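Long-range contacts in natterin-like protein (Lethenteron camtschaticum, PDB 6IUL), which probably acts as a lectin-targeted, aerolysin-type pore-forming cytotoxin of lamprey immunity, binding cell-surface glycans before perforating the membrane: residues V262-N267 / M307-T312; R270-L275 / K300-T305. All blocks are in the same frame, centred on the assembly; numbering follows the deposited sequence.

Contact 1. Residues V262-N267 / M307-T312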
# COMPACT_ATOMS: atom_id res chain seq x y z
N VAL A 262 43.67 1.30 1.35
CA VAL A 262 42.55 0.42 1.72
C VAL A 262 41.35 0.85 0.88
O VAL A 262 40.99 2.04 0.85
CB VAL A 262 42.21 0.49 3.21
CG1 VAL A 262 40.98 -0.36 3.52
CG2 VAL A 262 43.37 0.00 4.04
N THR A 263 40.76 -0.10 0.19
CA THR A 263 39.62 0.20 -0.67
C THR A 263 38.43 -0.49 -0.00
O THR A 263 38.48 -1.67 0.35
CB THR A 263 39.83 -0.31 -2.13
OG1 THR A 263 41.05 0.24 -2.69
CG2 THR A 263 38.72 0.15 -3.01
N VAL A 264 37.37 0.26 0.21
CA VAL A 264 36.19 -0.26 0.93
C VAL A 264 35.00 -0.27 0.00
O VAL A 264 34.67 0.75 -0.64
CB VAL A 264 35.85 0.62 2.13
CG1 VAL A 264 34.62 0.11 2.84
CG2 VAL A 264 37.04 0.70 3.06
N VAL A 265 34.39 -1.43 -0.09
CA VAL A 265 33.16 -1.58 -0.90
C VAL A 265 32.02 -2.02 0.00
O VAL A 265 32.13 -3.02 0.71
CB VAL A 265 33.33 -2.59 -2.01
CG1 VAL A 265 32.05 -2.72 -2.81
CG2 VAL A 265 34.49 -2.19 -2.93
N ALA A 266 30.95 -1.24 -0.01
CA ALA A 266 29.73 -1.59 0.69
C ALA A 266 28.74 -2.30 -0.23
O ALA A 266 28.47 -1.84 -1.35
CB ALA A 266 29.07 -0.36 1.32
N ASN A 267 28.19 -3.39 0.31
CA ASN A 267 27.27 -4.30 -0.39
C ASN A 267 25.99 -4.58 0.43
O ASN A 267 25.92 -4.35 1.65
CB ASN A 267 27.93 -5.65 -0.67
CG ASN A 267 29.18 -5.52 -1.51
OD1 ASN A 267 29.12 -5.08 -2.67
ND2 ASN A 267 30.34 -5.89 -0.92
N MET A 307 23.42 -4.45 5.39
CA MET A 307 24.56 -3.98 4.67
C MET A 307 25.84 -4.52 5.28
O MET A 307 25.99 -4.52 6.47
CB MET A 307 24.65 -2.45 4.69
CG MET A 307 23.67 -1.79 3.78
SD MET A 307 23.95 -0.03 3.72
CE MET A 307 22.58 0.33 2.70
N THR A 308 26.77 -4.92 4.41
CA THR A 308 28.12 -5.33 4.85
C THR A 308 29.17 -4.61 4.00
O THR A 308 28.84 -3.87 3.07
CB THR A 308 28.28 -6.85 4.66
OG1 THR A 308 28.06 -7.17 3.27
CG2 THR A 308 27.24 -7.63 5.56
N ALA A 309 30.44 -4.82 4.33
CA ALA A 309 31.50 -4.20 3.57
C ALA A 309 32.75 -5.09 3.48
O ALA A 309 33.03 -5.90 4.35
CB ALA A 309 31.84 -2.86 4.18
N VAL A 310 33.45 -4.95 2.36
CA VAL A 310 34.75 -5.59 2.18
C VAL A 310 35.84 -4.49 2.12
O VAL A 310 35.74 -3.54 1.31
CB VAL A 310 34.77 -6.42 0.90
CG1 VAL A 310 36.16 -7.01 0.70
CG2 VAL A 310 33.73 -7.54 0.96
N ALA A 311 36.84 -4.61 3.00
CA ALA A 311 38.03 -3.74 2.98
C ALA A 311 39.27 -4.46 2.46
O ALA A 311 39.67 -5.45 3.03
CB ALA A 311 38.30 -3.20 4.36
N THR A 312 39.82 -3.95 1.37
CA THR A 312 40.95 -4.60 0.72
C THR A 312 42.20 -3.71 0.81
O THR A 312 42.15 -2.55 0.40
CB THR A 312 40.63 -4.91 -0.77
OG1 THR A 312 39.40 -5.66 -0.87
CG2 THR A 312 41.80 -5.71 -1.45
O HOH W 1 42.81 -1.40 -1.99
O HOH W 2 30.22 -7.26 1.60
O HOH W 3 25.36 -7.50 2.65
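In Asn267 and Thr308, a hydrogen-bonded pair at one end of this ladder, the side-chain torsions set up a water bridge. CG of Asn267 lies anti to its carbonyl carbon (chi1 -59°), while OG1 of Thr308 stands between the backbone N and the carbonyl carbon (chi1 59°). The amide ND2 and the hydroxyl do not meet directly; water 2 joins them, accepting from Asn267 ND2 at 2.9 Å and lying 2.7 Å from Thr308 OG1. Water 3 also hydrogen-bonds to Thr308 OG1 and donates a weak bond to Asn267 O. At the other end, Thr263 carries its hydroxyl beside the backbone N, hydrogen-bonded to water 1, which donates to Thr312 O at 2.7 Å and so bridges the two threonines. That carbonyl is thus gripped twice, since Thr263 N reaches the same Thr312 O at 2.8 Å.

Between these ends, Val265 and Val310 exchange a reciprocal pair of bonds, and Val310 N lies 2.9 Å from Val265 O. The non-hydrogen-bonded pairs are Val264 with Ala311 and Ala266 with Ala309. On their face, Val264 straddles two alanines: CG1 approaches the methyl of Ala309, and CG2 lies 4.3 Å from Ala311 CB. Val262 CG1 reaches the same Ala311 CB at 4.0 Å. Phe188 and Phe252, from strands 184-200 and 241-256, cover this apolar face, whereas the waters lie with the threonines and Asn267. Six backbone bonds hold the strands in regular antiparallel register within a larger sheet, where 262-267 also pairs with strand 166-178; such long antiparallel sheets are characteristic of the elongated beta-rich part of aerolysin-type toxins.

Contact 2. Residues R270-L275 / K300-T305; sequences RADIDL and KGLTYT
Ala271 with Thr303 and Ile273 with Gly301 each exchange two backbone hydrogen bonds, four in all. In the first pair Ala271 N lies 2.9 Å from Thr303 O. The second is less even: Ile273 N points nearly straight at Gly301 O (178° at the hydrogen) yet sits well above the plane of that carbonyl. The CA atoms of Ile273 and Gly301 are only 4.7 Å apart, with no side chain on Gly301 opposite Ile273.

Charged groups gather on the face of Arg270, Asp272 and Asp274. Asp274 and Lys300 lie side by side, and a bend at the end of the lysine chain (chi4 -74°) turns NZ onto Asp274 OD2 at 2.8 Å, above the carboxylate plane. A second salt bridge runs along one strand, from Arg270 NH1 to Asp272 OD2.

These segments belong to the antiparallel hairpin of strands 260-285 and 290-313 in the part of the chain related to the epsilon-toxin/MTX2 family. Strand 212-223 packs on the opposite face, where Val221 touches Ala271 and Thr303 and Pro219 touches Ile273.

Van der Waals packing occupies both faces. With its chain extended from CG to NE, Arg270 carries its guanidinium over Leu302, whose CD1 stands over the centre of one guanidinium face, 3.5 Å from CZ of Arg270. The phenol of Tyr304 is turned almost perpendicular to the guanidinium; its OH comes to the guanidinium edge, 3.7 Å from Arg270 NE, while Arg270 CB and CG pack against Tyr304 CE2. On the face toward strand 212-223, Ile273 CD1 meets the methyl CG2 of Thr303 at 3.9 Å, and that methyl also lies near Ala271 CB.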
# COMPACT_ATOMS: atom_id res chain seq x y z
N ARG A 270 20.07 -9.18 -1.77
CA ARG A 270 18.67 -9.11 -2.15
C ARG A 270 18.16 -10.50 -2.50
O ARG A 270 18.79 -11.22 -3.28
CB ARG A 270 18.55 -8.24 -3.39
CG ARG A 270 17.18 -8.07 -3.97
CD ARG A 270 17.27 -7.30 -5.28
NE ARG A 270 15.95 -6.89 -5.77
CZ ARG A 270 15.11 -7.65 -6.49
NH1 ARG A 270 15.44 -8.90 -6.82
NH2 ARG A 270 13.95 -7.14 -6.90
N ALA A 271 17.02 -10.88 -1.94
CA ALA A 271 16.44 -12.19 -2.22
C ALA A 271 14.97 -12.12 -2.55
O ALA A 271 14.19 -11.56 -1.78
CB ALA A 271 16.68 -13.12 -1.04
N ASP A 272 14.62 -12.70 -3.70
CA ASP A 272 13.23 -12.95 -4.11
C ASP A 272 12.76 -14.23 -3.48
O ASP A 272 13.44 -15.24 -3.59
CB ASP A 272 13.09 -13.05 -5.63
CG ASP A 272 13.20 -11.67 -6.31
OD1 ASP A 272 12.34 -10.81 -6.06
OD2 ASP A 272 14.14 -11.43 -7.08
N ILE A 273 11.61 -14.18 -2.81
CA ILE A 273 11.07 -15.34 -2.14
C ILE A 273 9.78 -15.81 -2.82
O ILE A 273 8.87 -15.03 -3.08
CB ILE A 273 10.79 -15.05 -0.66
CG1 ILE A 273 12.05 -14.50 0.01
CG2 ILE A 273 10.28 -16.30 0.04
CD1 ILE A 273 11.95 -14.27 1.51
N ASP A 274 9.72 -17.11 -3.13
CA ASP A 274 8.58 -17.68 -3.84
C ASP A 274 8.32 -19.06 -3.21
O ASP A 274 9.12 -19.97 -3.39
CB ASP A 274 8.87 -17.78 -5.34
CG ASP A 274 7.66 -18.20 -6.17
OD1 ASP A 274 6.97 -19.18 -5.81
OD2 ASP A 274 7.40 -17.57 -7.22
N LEU A 275 7.24 -19.18 -2.43
CA LEU A 275 7.04 -20.33 -1.55
C LEU A 275 5.55 -20.67 -1.38
O LEU A 275 4.76 -19.79 -1.23
CB LEU A 275 7.58 -20.02 -0.16
CG LEU A 275 9.10 -19.91 0.09
CD1 LEU A 275 9.33 -19.56 1.54
CD2 LEU A 275 9.83 -21.24 -0.24
N LYS A 300 4.83 -14.53 -2.19
CA LYS A 300 5.84 -13.85 -2.97
C LYS A 300 6.37 -12.71 -2.10
O LYS A 300 5.61 -11.89 -1.57
CB LYS A 300 5.26 -13.29 -4.26
CG LYS A 300 5.07 -14.32 -5.36
CD LYS A 300 4.84 -13.67 -6.72
CE LYS A 300 4.74 -14.73 -7.81
NZ LYS A 300 6.07 -15.32 -8.15
N GLY A 301 7.68 -12.66 -1.94
CA GLY A 301 8.29 -11.63 -1.16
C GLY A 301 9.57 -11.09 -1.79
O GLY A 301 10.15 -11.71 -2.65
N LEU A 302 9.99 -9.94 -1.30
CA LEU A 302 11.28 -9.38 -1.58
C LEU A 302 11.88 -8.96 -0.24
O LEU A 302 11.23 -8.25 0.54
CB LEU A 302 11.17 -8.18 -2.51
CG LEU A 302 12.51 -7.47 -2.83
CD1 LEU A 302 13.47 -8.44 -3.51
CD2 LEU A 302 12.29 -6.29 -3.77
N THR A 303 13.08 -9.43 0.05
CA THR A 303 13.73 -9.06 1.29
C THR A 303 15.21 -8.74 1.04
O THR A 303 15.75 -9.02 -0.05
CB THR A 303 13.60 -10.16 2.34
OG1 THR A 303 13.95 -9.63 3.63
CG2 THR A 303 14.49 -11.37 2.03
N TYR A 304 15.83 -8.12 2.03
CA TYR A 304 17.23 -7.73 1.96
C TYR A 304 17.94 -8.15 3.24
O TYR A 304 17.33 -8.20 4.30
CB TYR A 304 17.41 -6.23 1.77
CG TYR A 304 17.04 -5.69 0.42
CD1 TYR A 304 15.71 -5.36 0.10
CD2 TYR A 304 18.01 -5.46 -0.55
CE1 TYR A 304 15.37 -4.84 -1.13
CE2 TYR A 304 17.69 -4.94 -1.80
CZ TYR A 304 16.36 -4.65 -2.08
OH TYR A 304 16.05 -4.15 -3.33
N THR A 305 19.24 -8.45 3.12
CA THR A 305 20.09 -8.65 4.30
C THR A 305 20.52 -7.30 4.85
O THR A 305 20.20 -6.24 4.30
CB THR A 305 21.37 -9.44 3.93
OG1 THR A 305 22.14 -8.67 3.01
CG2 THR A 305 21.02 -10.72 3.24

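In the fold
Contacts 1 and 2 are two sections of one hairpin, formed by strands 260-285 and 290-313, and their centres are 23 Å apart. The two segments of contact 2 are separated by 24 residues and those of contact 1 by 39, placing contact 2 closer to the hairpin turn. Close neighbours in sequence, the two sections do not otherwise contact each other. Contact 2 lies about 20 Å from the centre of the chain and contact 1 about 43 Å, on the same side of it, so the ladder runs outward. Their neighbours differ: 212-223 packs beside contact 2, whereas 241-256 covers contact 1; strands 166-178 and 184-200 accompany both.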